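Local coordinates for chitin oligosaccahride binding protein NagB1 (Paenibacillus sp. FPU-7, PDB 7EHP) that binds chitin oligosaccharides such as N,N'-diacetylchitobiose, probably as the solute-binding protein of an uptake system, at residues Thr115-Glu120 against Gln343-Arg348; Trp176-Gly181 against Phe264-Asp269; Gln223-Gln228 against Gly243-Ala248. All blocks are in the same frame, centred on the assembly; numbering follows the deposited sequence.

Contact 1: residues Thr115-Glu120 against Gln343-Arg348. With NAG (2-acetamido-2-deoxy-beta-D-glucopyranose), chain C.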
loop_
_atom_site.group_PDB
_atom_site.type_symbol
_atom_site.label_atom_id
_atom_site.label_comp_id
_atom_site.label_asym_id
_atom_site.label_seq_id
_atom_site.Cartn_x
_atom_site.Cartn_y
_atom_site.Cartn_z
ATOM N N THR A 115 3.223 -9.591 -5.520
ATOM C CA THR A 115 2.331 -9.782 -6.653
ATOM C C THR A 115 2.089 -8.501 -7.413
ATOM O O THR A 115 1.490 -8.554 -8.489
ATOM C CB THR A 115 0.964 -10.325 -6.222
ATOM O OG1 THR A 115 0.402 -9.456 -5.234
ATOM C CG2 THR A 115 1.066 -11.781 -5.700
ATOM N N ALA A 116 2.487 -7.358 -6.853
ATOM C CA ALA A 116 2.216 -6.072 -7.469
ATOM C C ALA A 116 3.362 -5.109 -7.196
ATOM O O ALA A 116 4.085 -5.239 -6.209
ATOM C CB ALA A 116 0.921 -5.449 -6.943
ATOM N N TYR A 117 3.504 -4.137 -8.087
ATOM C CA TYR A 117 4.210 -2.902 -7.798
ATOM C C TYR A 117 3.174 -1.831 -7.479
ATOM O O TYR A 117 2.159 -1.714 -8.173
ATOM C CB TYR A 117 5.071 -2.469 -8.988
ATOM C CG TYR A 117 5.598 -1.058 -8.890
ATOM C CD1 TYR A 117 6.737 -0.777 -8.148
ATOM C CD2 TYR A 117 4.948 -0.004 -9.532
ATOM C CE1 TYR A 117 7.228 0.509 -8.055
ATOM C CE2 TYR A 117 5.434 1.279 -9.451
ATOM C CZ TYR A 117 6.576 1.528 -8.710
ATOM O OH TYR A 117 7.056 2.804 -8.616
ATOM N N PHE A 118 3.422 -1.055 -6.432
ATOM C CA PHE A 118 2.492 -0.002 -6.043
ATOM C C PHE A 118 3.183 1.350 -6.137
ATOM O O PHE A 118 4.403 1.439 -6.000
ATOM C CB PHE A 118 1.937 -0.237 -4.607
ATOM C CG PHE A 118 2.823 0.291 -3.497
ATOM C CD1 PHE A 118 2.727 1.615 -3.068
ATOM C CD2 PHE A 118 3.741 -0.542 -2.875
ATOM C CE1 PHE A 118 3.556 2.101 -2.045
ATOM C CE2 PHE A 118 4.568 -0.073 -1.865
ATOM C CZ PHE A 118 4.470 1.248 -1.442
ATOM N N VAL A 119 2.394 2.397 -6.414
ATOM C CA VAL A 119 2.739 3.774 -6.067
ATOM C C VAL A 119 1.573 4.362 -5.285
ATOM O O VAL A 119 0.428 3.924 -5.420
ATOM C CB VAL A 119 3.059 4.688 -7.289
ATOM C CG1 VAL A 119 4.403 4.362 -7.890
ATOM C CG2 VAL A 119 1.961 4.609 -8.346
ATOM N N GLU A 120 1.867 5.361 -4.459
ATOM C CA GLU A 120 0.845 6.153 -3.791
ATOM C C GLU A 120 0.981 7.593 -4.244
ATOM O O GLU A 120 2.089 8.126 -4.287
ATOM C CB GLU A 120 0.980 6.079 -2.274
ATOM C CG GLU A 120 0.580 4.762 -1.686
ATOM C CD GLU A 120 0.675 4.745 -0.174
ATOM O OE1 GLU A 120 0.674 5.843 0.445
ATOM O OE2 GLU A 120 0.763 3.626 0.383
ATOM N N GLN A 343 3.991 6.635 -15.733
ATOM C CA GLN A 343 4.657 7.920 -15.895
ATOM C C GLN A 343 5.183 8.442 -14.560
ATOM O O GLN A 343 6.379 8.718 -14.411
ATOM C CB GLN A 343 3.650 8.883 -16.527
ATOM C CG GLN A 343 4.062 10.303 -16.794
ATOM C CD GLN A 343 2.879 11.123 -17.327
ATOM O OE1 GLN A 343 1.755 10.616 -17.451
ATOM N NE2 GLN A 343 3.129 12.387 -17.641
ATOM N N ALA A 344 4.298 8.558 -13.562
ATOM C CA ALA A 344 4.706 9.106 -12.272
ATOM C C ALA A 344 5.661 8.189 -11.519
ATOM O O ALA A 344 6.341 8.655 -10.603
ATOM C CB ALA A 344 3.482 9.401 -11.398
ATOM N N SER A 345 5.730 6.906 -11.877
ATOM C CA SER A 345 6.628 5.981 -11.199
ATOM C C SER A 345 8.057 6.085 -11.695
ATOM O O SER A 345 8.941 5.431 -11.134
ATOM C CB SER A 345 6.159 4.539 -11.374
ATOM O OG SER A 345 6.715 3.988 -12.550
ATOM N N GLU A 346 8.302 6.868 -12.742
ATOM C CA GLU A 346 9.663 7.037 -13.228
ATOM C C GLU A 346 10.516 7.818 -12.237
ATOM O O GLU A 346 11.747 7.785 -12.338
ATOM C CB GLU A 346 9.628 7.726 -14.594
ATOM C CG GLU A 346 8.804 6.958 -15.617
ATOM C CD GLU A 346 9.157 7.285 -17.050
ATOM O OE1 GLU A 346 9.493 8.458 -17.326
ATOM O OE2 GLU A 346 9.102 6.363 -17.896
ATOM N N LEU A 347 9.888 8.501 -11.275
ATOM C CA LEU A 347 10.607 9.280 -10.275
ATOM C C LEU A 347 11.351 8.372 -9.302
ATOM O O LEU A 347 11.104 7.168 -9.211
ATOM C CB LEU A 347 9.650 10.185 -9.491
ATOM C CG LEU A 347 8.509 10.832 -10.273
ATOM C CD1 LEU A 347 7.590 11.639 -9.350
ATOM C CD2 LEU A 347 9.060 11.700 -11.402
ATOM N N ARG A 348 12.283 8.975 -8.572
ATOM C CA ARG A 348 12.969 8.271 -7.500
ATOM C C ARG A 348 11.958 7.804 -6.460
ATOM O O ARG A 348 10.965 8.484 -6.187
ATOM C CB ARG A 348 14.010 9.189 -6.867
ATOM C CG ARG A 348 15.368 9.165 -7.559
ATOM C CD ARG A 348 16.349 9.964 -6.747
ATOM N NE ARG A 348 15.845 11.323 -6.613
ATOM C CZ ARG A 348 15.685 11.942 -5.450
ATOM N NH1 ARG A 348 15.996 11.308 -4.321
ATOM N NH2 ARG A 348 15.206 13.185 -5.418
HETATM C C1 NAG C . -1.397 -1.361 1.848
HETATM C C2 NAG C . -1.084 -1.447 3.338
HETATM C C3 NAG C . -0.191 -0.288 3.754
HETATM C C4 NAG C . 1.062 -0.267 2.893
HETATM C C5 NAG C . 0.686 -0.234 1.413
HETATM C C6 NAG C . 1.881 -0.309 0.489
HETATM C C7 NAG C . -2.551 -2.495 5.008
HETATM C C8 NAG C . -3.822 -2.384 5.773
HETATM N N2 NAG C . -2.292 -1.497 4.150
HETATM O O3 NAG C . 0.167 -0.442 5.119
HETATM O O4 NAG C . 1.851 0.878 3.188
HETATM O O5 NAG C . -0.168 -1.339 1.090
HETATM O O6 NAG C . 2.716 -1.421 0.785
HETATM O O7 NAG C . -1.776 -3.446 5.164
#

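Contact 2: residues Trp176-Gly181 against Phe264-Asp269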
loop_
_atom_site.group_PDB
_atom_site.type_symbol
_atom_site.label_atom_id
_atom_site.label_comp_id
_atom_site.label_asym_id
_atom_site.label_seq_id
_atom_site.Cartn_x
_atom_site.Cartn_y
_atom_site.Cartn_z
ATOM N N TRP A 176 5.989 13.869 5.273
ATOM C CA TRP A 176 7.215 14.087 6.048
ATOM C C TRP A 176 8.447 13.649 5.264
ATOM O O TRP A 176 9.547 14.130 5.545
ATOM C CB TRP A 176 7.243 13.392 7.438
ATOM C CG TRP A 176 7.584 11.883 7.478
ATOM C CD1 TRP A 176 8.833 11.350 7.368
ATOM C CD2 TRP A 176 6.726 10.783 7.861
ATOM N NE1 TRP A 176 8.797 9.984 7.516
ATOM C CE2 TRP A 176 7.518 9.608 7.824
ATOM C CE3 TRP A 176 5.360 10.663 8.168
ATOM C CZ2 TRP A 176 6.994 8.335 8.087
ATOM C CZ3 TRP A 176 4.842 9.403 8.423
ATOM C CH2 TRP A 176 5.660 8.252 8.382
ATOM N N VAL A 177 8.297 12.739 4.294
ATOM C CA VAL A 177 9.422 12.409 3.422
ATOM C C VAL A 177 9.708 13.567 2.468
ATOM O O VAL A 177 10.872 13.862 2.160
ATOM C CB VAL A 177 9.177 11.090 2.653
ATOM C CG1 VAL A 177 10.212 10.915 1.508
ATOM C CG2 VAL A 177 9.209 9.879 3.609
ATOM N N ARG A 178 8.666 14.243 1.988
ATOM C CA ARG A 178 8.877 15.473 1.225
ATOM C C ARG A 178 9.759 16.454 1.993
ATOM O O ARG A 178 10.695 17.043 1.435
ATOM C CB ARG A 178 7.537 16.138 0.891
ATOM C CG ARG A 178 6.838 15.585 -0.366
ATOM C CD ARG A 178 7.282 16.248 -1.658
ATOM N NE ARG A 178 6.621 15.646 -2.814
ATOM C CZ ARG A 178 6.903 14.431 -3.292
ATOM N NH1 ARG A 178 7.846 13.705 -2.722
ATOM N NH2 ARG A 178 6.247 13.941 -4.342
ATOM N N THR A 179 9.467 16.647 3.285
ATOM C CA THR A 179 10.149 17.707 4.029
ATOM C C THR A 179 11.492 17.259 4.589
ATOM O O THR A 179 12.424 18.064 4.649
ATOM C CB THR A 179 9.269 18.205 5.168
ATOM O OG1 THR A 179 9.000 17.106 6.047
ATOM C CG2 THR A 179 7.967 18.783 4.621
ATOM N N ALA A 180 11.620 15.996 4.992
ATOM C CA ALA A 180 12.825 15.522 5.659
ATOM C C ALA A 180 13.656 14.552 4.832
ATOM O O ALA A 180 14.763 14.202 5.258
ATOM C CB ALA A 180 12.478 14.850 6.997
ATOM N N GLY A 181 13.170 14.118 3.680
ATOM C CA GLY A 181 13.876 13.129 2.879
ATOM C C GLY A 181 13.504 11.708 3.257
ATOM O O GLY A 181 13.134 11.405 4.393
ATOM N N PHE A 264 -4.062 10.991 -12.326
ATOM C CA PHE A 264 -3.173 10.689 -11.211
ATOM C C PHE A 264 -1.932 11.550 -11.367
ATOM O O PHE A 264 -1.397 11.651 -12.474
ATOM C CB PHE A 264 -2.805 9.196 -11.200
ATOM C CG PHE A 264 -1.840 8.792 -10.110
ATOM C CD1 PHE A 264 -0.473 8.956 -10.268
ATOM C CD2 PHE A 264 -2.305 8.206 -8.943
ATOM C CE1 PHE A 264 0.407 8.581 -9.264
ATOM C CE2 PHE A 264 -1.440 7.839 -7.932
ATOM C CZ PHE A 264 -0.076 8.011 -8.093
ATOM N N PHE A 265 -1.469 12.164 -10.276
ATOM C CA PHE A 265 -0.184 12.850 -10.307
ATOM C C PHE A 265 0.565 12.630 -8.998
ATOM O O PHE A 265 -0.032 12.392 -7.947
ATOM C CB PHE A 265 -0.336 14.358 -10.606
ATOM C CG PHE A 265 -1.254 15.096 -9.664
ATOM C CD1 PHE A 265 -0.787 15.595 -8.462
ATOM C CD2 PHE A 265 -2.577 15.312 -10.000
ATOM C CE1 PHE A 265 -1.634 16.278 -7.593
ATOM C CE2 PHE A 265 -3.429 15.993 -9.140
ATOM C CZ PHE A 265 -2.954 16.478 -7.937
ATOM N N SER A 266 1.890 12.713 -9.078
ATOM C CA SER A 266 2.713 12.670 -7.877
ATOM C C SER A 266 2.422 13.886 -7.002
ATOM O O SER A 266 2.065 14.963 -7.492
ATOM C CB SER A 266 4.191 12.619 -8.257
ATOM O OG SER A 266 5.014 12.664 -7.106
ATOM N N PHE A 267 2.552 13.699 -5.690
ATOM C CA PHE A 267 2.207 14.753 -4.743
ATOM C C PHE A 267 3.067 15.987 -4.993
ATOM O O PHE A 267 4.268 15.859 -5.236
ATOM C CB PHE A 267 2.411 14.267 -3.305
ATOM C CG PHE A 267 1.818 15.167 -2.289
ATOM C CD1 PHE A 267 0.470 15.087 -1.973
ATOM C CD2 PHE A 267 2.601 16.145 -1.678
ATOM C CE1 PHE A 267 -0.089 15.951 -1.029
ATOM C CE2 PHE A 267 2.063 17.013 -0.746
ATOM C CZ PHE A 267 0.714 16.929 -0.423
ATOM N N PRO A 268 2.493 17.193 -4.921
ATOM C CA PRO A 268 3.286 18.407 -5.154
ATOM C C PRO A 268 4.572 18.468 -4.334
ATOM O O PRO A 268 4.660 17.941 -3.219
ATOM C CB PRO A 268 2.321 19.531 -4.757
ATOM C CG PRO A 268 0.974 18.963 -5.061
ATOM C CD PRO A 268 1.072 17.509 -4.678
ATOM N N ASP A 269 5.587 19.106 -4.916
ATOM C CA ASP A 269 6.808 19.378 -4.184
ATOM C C ASP A 269 6.562 20.475 -3.152
ATOM O O ASP A 269 5.628 21.266 -3.273
ATOM C CB ASP A 269 7.912 19.789 -5.148
ATOM C CG ASP A 269 8.496 18.606 -5.890
ATOM O OD1 ASP A 269 8.247 17.456 -5.455
ATOM O OD2 ASP A 269 9.202 18.828 -6.900
#

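Contact 3: residues Gln223-Gln228 against Gly243-Ala248. With NAG (2-acetamido-2-deoxy-beta-D-glucopyranose), chain B; NAG (2-acetamido-2-deoxy-beta-D-glucopyranose), chain C.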
loop_
_atom_site.group_PDB
_atom_site.type_symbol
_atom_site.label_atom_id
_atom_site.label_comp_id
_atom_site.label_asym_id
_atom_site.label_seq_id
_atom_site.Cartn_x
_atom_site.Cartn_y
_atom_site.Cartn_z
ATOM N N GLN A 223 -15.407 7.187 8.937
ATOM C CA GLN A 223 -15.564 6.510 7.656
ATOM C C GLN A 223 -14.472 5.475 7.438
ATOM O O GLN A 223 -13.282 5.779 7.574
ATOM C CB GLN A 223 -15.558 7.524 6.516
ATOM C CG GLN A 223 -16.753 8.446 6.543
ATOM C CD GLN A 223 -16.416 9.806 6.001
ATOM O OE1 GLN A 223 -15.714 9.928 4.985
ATOM N NE2 GLN A 223 -16.854 10.848 6.705
ATOM N N LYS A 224 -14.888 4.267 7.061
ATOM C CA LYS A 224 -13.982 3.199 6.656
ATOM C C LYS A 224 -13.276 3.562 5.348
ATOM O O LYS A 224 -13.755 4.383 4.563
ATOM C CB LYS A 224 -14.752 1.877 6.477
ATOM C CG LYS A 224 -15.964 1.947 5.498
ATOM C CD LYS A 224 -16.859 0.663 5.512
ATOM C CE LYS A 224 -18.315 0.918 5.028
ATOM N NZ LYS A 224 -19.276 1.359 6.109
ATOM N N TYR A 225 -12.135 2.907 5.111
ATOM C CA TYR A 225 -11.302 3.157 3.937
ATOM C C TYR A 225 -12.091 3.314 2.635
ATOM O O TYR A 225 -11.901 4.289 1.900
ATOM C CB TYR A 225 -10.286 2.022 3.809
ATOM C CG TYR A 225 -9.387 2.082 2.583
ATOM C CD1 TYR A 225 -8.825 3.286 2.152
ATOM C CD2 TYR A 225 -9.072 0.923 1.880
ATOM C CE1 TYR A 225 -7.971 3.331 1.036
ATOM C CE2 TYR A 225 -8.225 0.946 0.769
ATOM C CZ TYR A 225 -7.677 2.141 0.354
ATOM O OH TYR A 225 -6.841 2.148 -0.744
ATOM N N ALA A 226 -12.984 2.364 2.332
ATOM C CA ALA A 226 -13.710 2.396 1.060
ATOM C C ALA A 226 -14.492 3.686 0.842
ATOM O O ALA A 226 -14.777 4.040 -0.309
ATOM C CB ALA A 226 -14.684 1.220 0.967
ATOM N N GLU A 227 -14.871 4.383 1.911
ATOM C CA GLU A 227 -15.709 5.569 1.764
ATOM C C GLU A 227 -14.973 6.716 1.075
ATOM O O GLU A 227 -15.596 7.506 0.354
ATOM C CB GLU A 227 -16.233 5.990 3.143
ATOM C CG GLU A 227 -17.196 4.935 3.689
ATOM C CD GLU A 227 -17.950 5.358 4.930
ATOM O OE1 GLU A 227 -18.822 6.246 4.827
ATOM O OE2 GLU A 227 -17.689 4.769 6.003
ATOM N N GLN A 228 -13.654 6.820 1.252
ATOM C CA GLN A 228 -12.930 7.833 0.487
ATOM C C GLN A 228 -12.955 7.518 -1.003
ATOM O O GLN A 228 -13.031 8.433 -1.836
ATOM C CB GLN A 228 -11.507 7.976 1.019
ATOM C CG GLN A 228 -10.473 6.975 0.539
ATOM C CD GLN A 228 -9.061 7.477 0.821
ATOM O OE1 GLN A 228 -8.834 8.173 1.815
ATOM N NE2 GLN A 228 -8.108 7.125 -0.046
ATOM N N GLY A 243 -3.269 4.517 -2.959
ATOM C CA GLY A 243 -2.369 3.650 -3.682
ATOM C C GLY A 243 -2.923 3.236 -5.025
ATOM O O GLY A 243 -4.131 3.281 -5.254
ATOM N N SER A 244 -2.018 2.809 -5.911
ATOM C CA SER A 244 -2.424 2.369 -7.245
ATOM C C SER A 244 -3.421 1.207 -7.201
ATOM O O SER A 244 -4.231 1.051 -8.128
ATOM C CB SER A 244 -1.189 1.959 -8.052
ATOM O OG SER A 244 -0.420 1.054 -7.293
ATOM N N TRP A 245 -3.384 0.391 -6.140
ATOM C CA TRP A 245 -4.324 -0.727 -6.018
ATOM C C TRP A 245 -5.774 -0.250 -5.959
ATOM O O TRP A 245 -6.688 -1.058 -6.157
ATOM C CB TRP A 245 -4.013 -1.558 -4.762
ATOM C CG TRP A 245 -4.150 -0.736 -3.512
ATOM C CD1 TRP A 245 -5.314 -0.402 -2.857
ATOM C CD2 TRP A 245 -3.090 -0.091 -2.801
ATOM N NE1 TRP A 245 -5.027 0.406 -1.773
ATOM C CE2 TRP A 245 -3.669 0.606 -1.717
ATOM C CE3 TRP A 245 -1.705 -0.024 -2.980
ATOM C CZ2 TRP A 245 -2.906 1.343 -0.814
ATOM C CZ3 TRP A 245 -0.951 0.706 -2.084
ATOM C CH2 TRP A 245 -1.550 1.380 -1.012
ATOM N N ALA A 246 -5.996 1.043 -5.709
ATOM C CA ALA A 246 -7.339 1.587 -5.543
ATOM C C ALA A 246 -8.111 1.627 -6.844
ATOM O O ALA A 246 -9.344 1.679 -6.817
ATOM C CB ALA A 246 -7.276 3.007 -4.960
ATOM N N SER A 247 -7.418 1.641 -7.978
ATOM C CA SER A 247 -8.115 1.626 -9.253
ATOM C C SER A 247 -8.972 0.372 -9.422
ATOM O O SER A 247 -9.922 0.392 -10.209
ATOM C CB SER A 247 -7.103 1.746 -10.389
ATOM O OG SER A 247 -6.336 0.557 -10.470
ATOM N N ALA A 248 -8.677 -0.710 -8.685
ATOM C CA ALA A 248 -9.541 -1.882 -8.707
ATOM C C ALA A 248 -10.959 -1.562 -8.253
ATOM O O ALA A 248 -11.868 -2.380 -8.479
ATOM C CB ALA A 248 -8.947 -2.993 -7.834
HETATM C C1 NAG B . -3.937 -4.507 -1.477
HETATM C C2 NAG B . -2.496 -4.110 -1.793
HETATM C C3 NAG B . -1.809 -3.580 -0.534
HETATM C C4 NAG B . -2.672 -2.545 0.195
HETATM C C5 NAG B . -4.133 -3.008 0.288
HETATM C C6 NAG B . -5.095 -1.996 0.873
HETATM C C7 NAG B . -1.741 -5.547 -3.647
HETATM C C8 NAG B . -0.870 -6.707 -4.032
HETATM N N2 NAG B . -1.743 -5.225 -2.349
HETATM O O1 NAG B . -4.539 -5.027 -2.611
HETATM O O3 NAG B . -0.538 -3.045 -0.896
HETATM O O4 NAG B . -2.212 -2.489 1.541
HETATM O O5 NAG B . -4.638 -3.379 -1.002
HETATM O O6 NAG B . -6.331 -2.627 1.202
HETATM O O7 NAG B . -2.419 -4.939 -4.475
HETATM C C1 NAG C . -1.397 -1.361 1.848
HETATM C C2 NAG C . -1.084 -1.447 3.338
HETATM C C3 NAG C . -0.191 -0.288 3.754
HETATM C C4 NAG C . 1.062 -0.267 2.893
HETATM C C5 NAG C . 0.686 -0.234 1.413
HETATM C C6 NAG C . 1.881 -0.309 0.489
HETATM C C7 NAG C . -2.551 -2.495 5.008
HETATM C C8 NAG C . -3.822 -2.384 5.773
HETATM N N2 NAG C . -2.292 -1.497 4.150
HETATM O O3 NAG C . 0.167 -0.442 5.119
HETATM O O4 NAG C . 1.851 0.878 3.188
HETATM O O5 NAG C . -0.168 -1.339 1.090
HETATM O O6 NAG C . 2.716 -1.421 0.785
HETATM O O7 NAG C . -1.776 -3.446 5.164
#

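Contact 1: residues Thr115-Glu120 against Gln343-Arg348
The Y117 ring lays its hydroxyl end obliquely against S345, with Y117 OH 3.4 Å from S345 CB and Y117 CE2 3.9 Å from S345 CB. The setting is the periplasmic-binding-protein fold of bacterial solute-binding proteins: Y117 belongs to the long strand 109-125, S345 to the turn that follows helix 336-344. V119, two residues further along the strand, sends its CG1 to within 3.9 Å of the same S345 CB, so a single small carbon is touched by both a phenol and a methyl. With CG anti to the backbone N, chi1 167° carries the phenol toward the turn, so that OH and CE2 lie along S345 CB, while V119 meets that carbon with CG1 alone. Serine suits the turn because it brings little bulk and because its OG is hydrogen-bonded to I342 O, three residues back. Y117 OH likewise has its polar partner outside the two segments, at Q349 OE1, just past the turn, and its ring also meets that of Y282. Between S345 and the two strand residues the contact is one of van der Waals packing. The type I turn A344-L347 carries the chain away from the strand. On the strand's other side lies the sugar. F118 and E120 are pocket residues there, and the carboxylate OE2 of E120 comes 4.0 Å from C5 of the chain C NAG. The F118 ring gives that sugar a flat apolar floor, with C6 sitting 3.5 Å above the ring plane, over its centre.

Contact 2: residues Trp176-Gly181 against Phe264-Asp269
R178 and D269 have the closest alpha carbons of the two segments, 7.0 Å apart. One backbone is the last turn of helix 165-180, which G181 leaves with a positive phi; a CB there would collide with A180 O, so glycine suits the exit. The other runs off strand 262-265 into S266-D269, whose backbone angles are all extended and close to those of a polyproline helix. R178 spans the gap. Its chain is bent at chi2 (-86°), which turns the guanidinium so that its edge faces the carbonyls of the extended segment. NH2 donates to F267 O at 2.9 Å in a nearly straight bond (164°), and the oxygen lies in the guanidinium plane. NE donates to P268 O at 3.0 Å; that oxygen is also in plane, but the donor stands above the carbonyl plane instead of within it. A weak second bond runs from NE to F267 O. D269 meets the group differently: OD1 sits over a guanidinium face, 3.6 Å from R178 NE, with the carboxylate and guanidinium planes 77° apart, so the salt bridge is one of charge without a directed N-H. OD1 has its own bond from the backbone N of G276, and R178 NH2 also reaches the M277 carbonyl. Arginine fits because one flat cation can serve several buried carbonyls at once. Next to it, P268 places CD 3.4 Å above the F267 ring plane, toward its rim, while F267 itself beds against M171, T174 and L175. A buried arginine gripping successive main-chain carbonyls here fastens a helix end to the irregular chain leaving a sheet strand in the alpha/beta architecture of the binding-protein fold.

Contact 3: residues Gln223-Gln228 against Gly243-Ala248
Y225 and W245 meet through one short bond: the indole NE1-H donates to the phenol OH at 2.7 Å, with an N-H...O angle of 147° and the oxygen tilted 22° from the indole plane. This is the tight part. Y225 OH is also hydrogen-bonded to D242 OD1, so two partners fix the hydroxyl, which in turn holds the edge of the indole and probably steadies it as a platform for the glycan. W245 CG lies between the backbone N and the carbonyl carbon (chi1 61°), a setting that folds the ring back over G243, whose CA is 3.5 Å above one face; a CB on G243 would come too close to W245 CH2, consistent with glycine at this place. On the opposite face lies the chain B NAG, with C4 3.8 Å above the ring centre, a CH-pi stack of the kind tryptophans form with sugars. CH2 reaches on to C5 of the chain C NAG at 3.7 Å. Replacing W245 by an alanine is likely to take from the two sugars the surface they rest on and to leave Y225 OH without its indole donor. Elsewhere the contact is looser: A246 CB approaches Y225 OH only to 4.3 Å, and towards solvent E227 OE2 accepts a bond from K224 N and makes a long salt bridge to K224 NZ. The Y225 ring packs edge-to-face on W166 of helix 165-180, whose W166 and M170 also touch W245; the short 3-10 segment S244-A248, just after strand 237-243, is bonded to strand 109-125.

All three contacts are largely buried, though S345 in contact 1 and D269 in contact 2 are partly exposed. Contacts 1 and 3 flank the sugar site and both touch the chain C NAG: they are joined by a probable hydrogen bond from S244 N to V119 O (2.7 Å), and E120 OE2 packs on W245 CH2. Contact 2 stands farther off; it meets contact 1 where F264 packs on V119 and A344, strands 109-125 and 262-265 being neighbours in one sheet, and has no touch with contact 3. Their chemistry differs accordingly: van der Waals packing behind the strand in contact 1, an arginine hydrogen-bonded to carbonyls and paired with an aspartate in contact 2, and a bonded aromatic platform in contact 3.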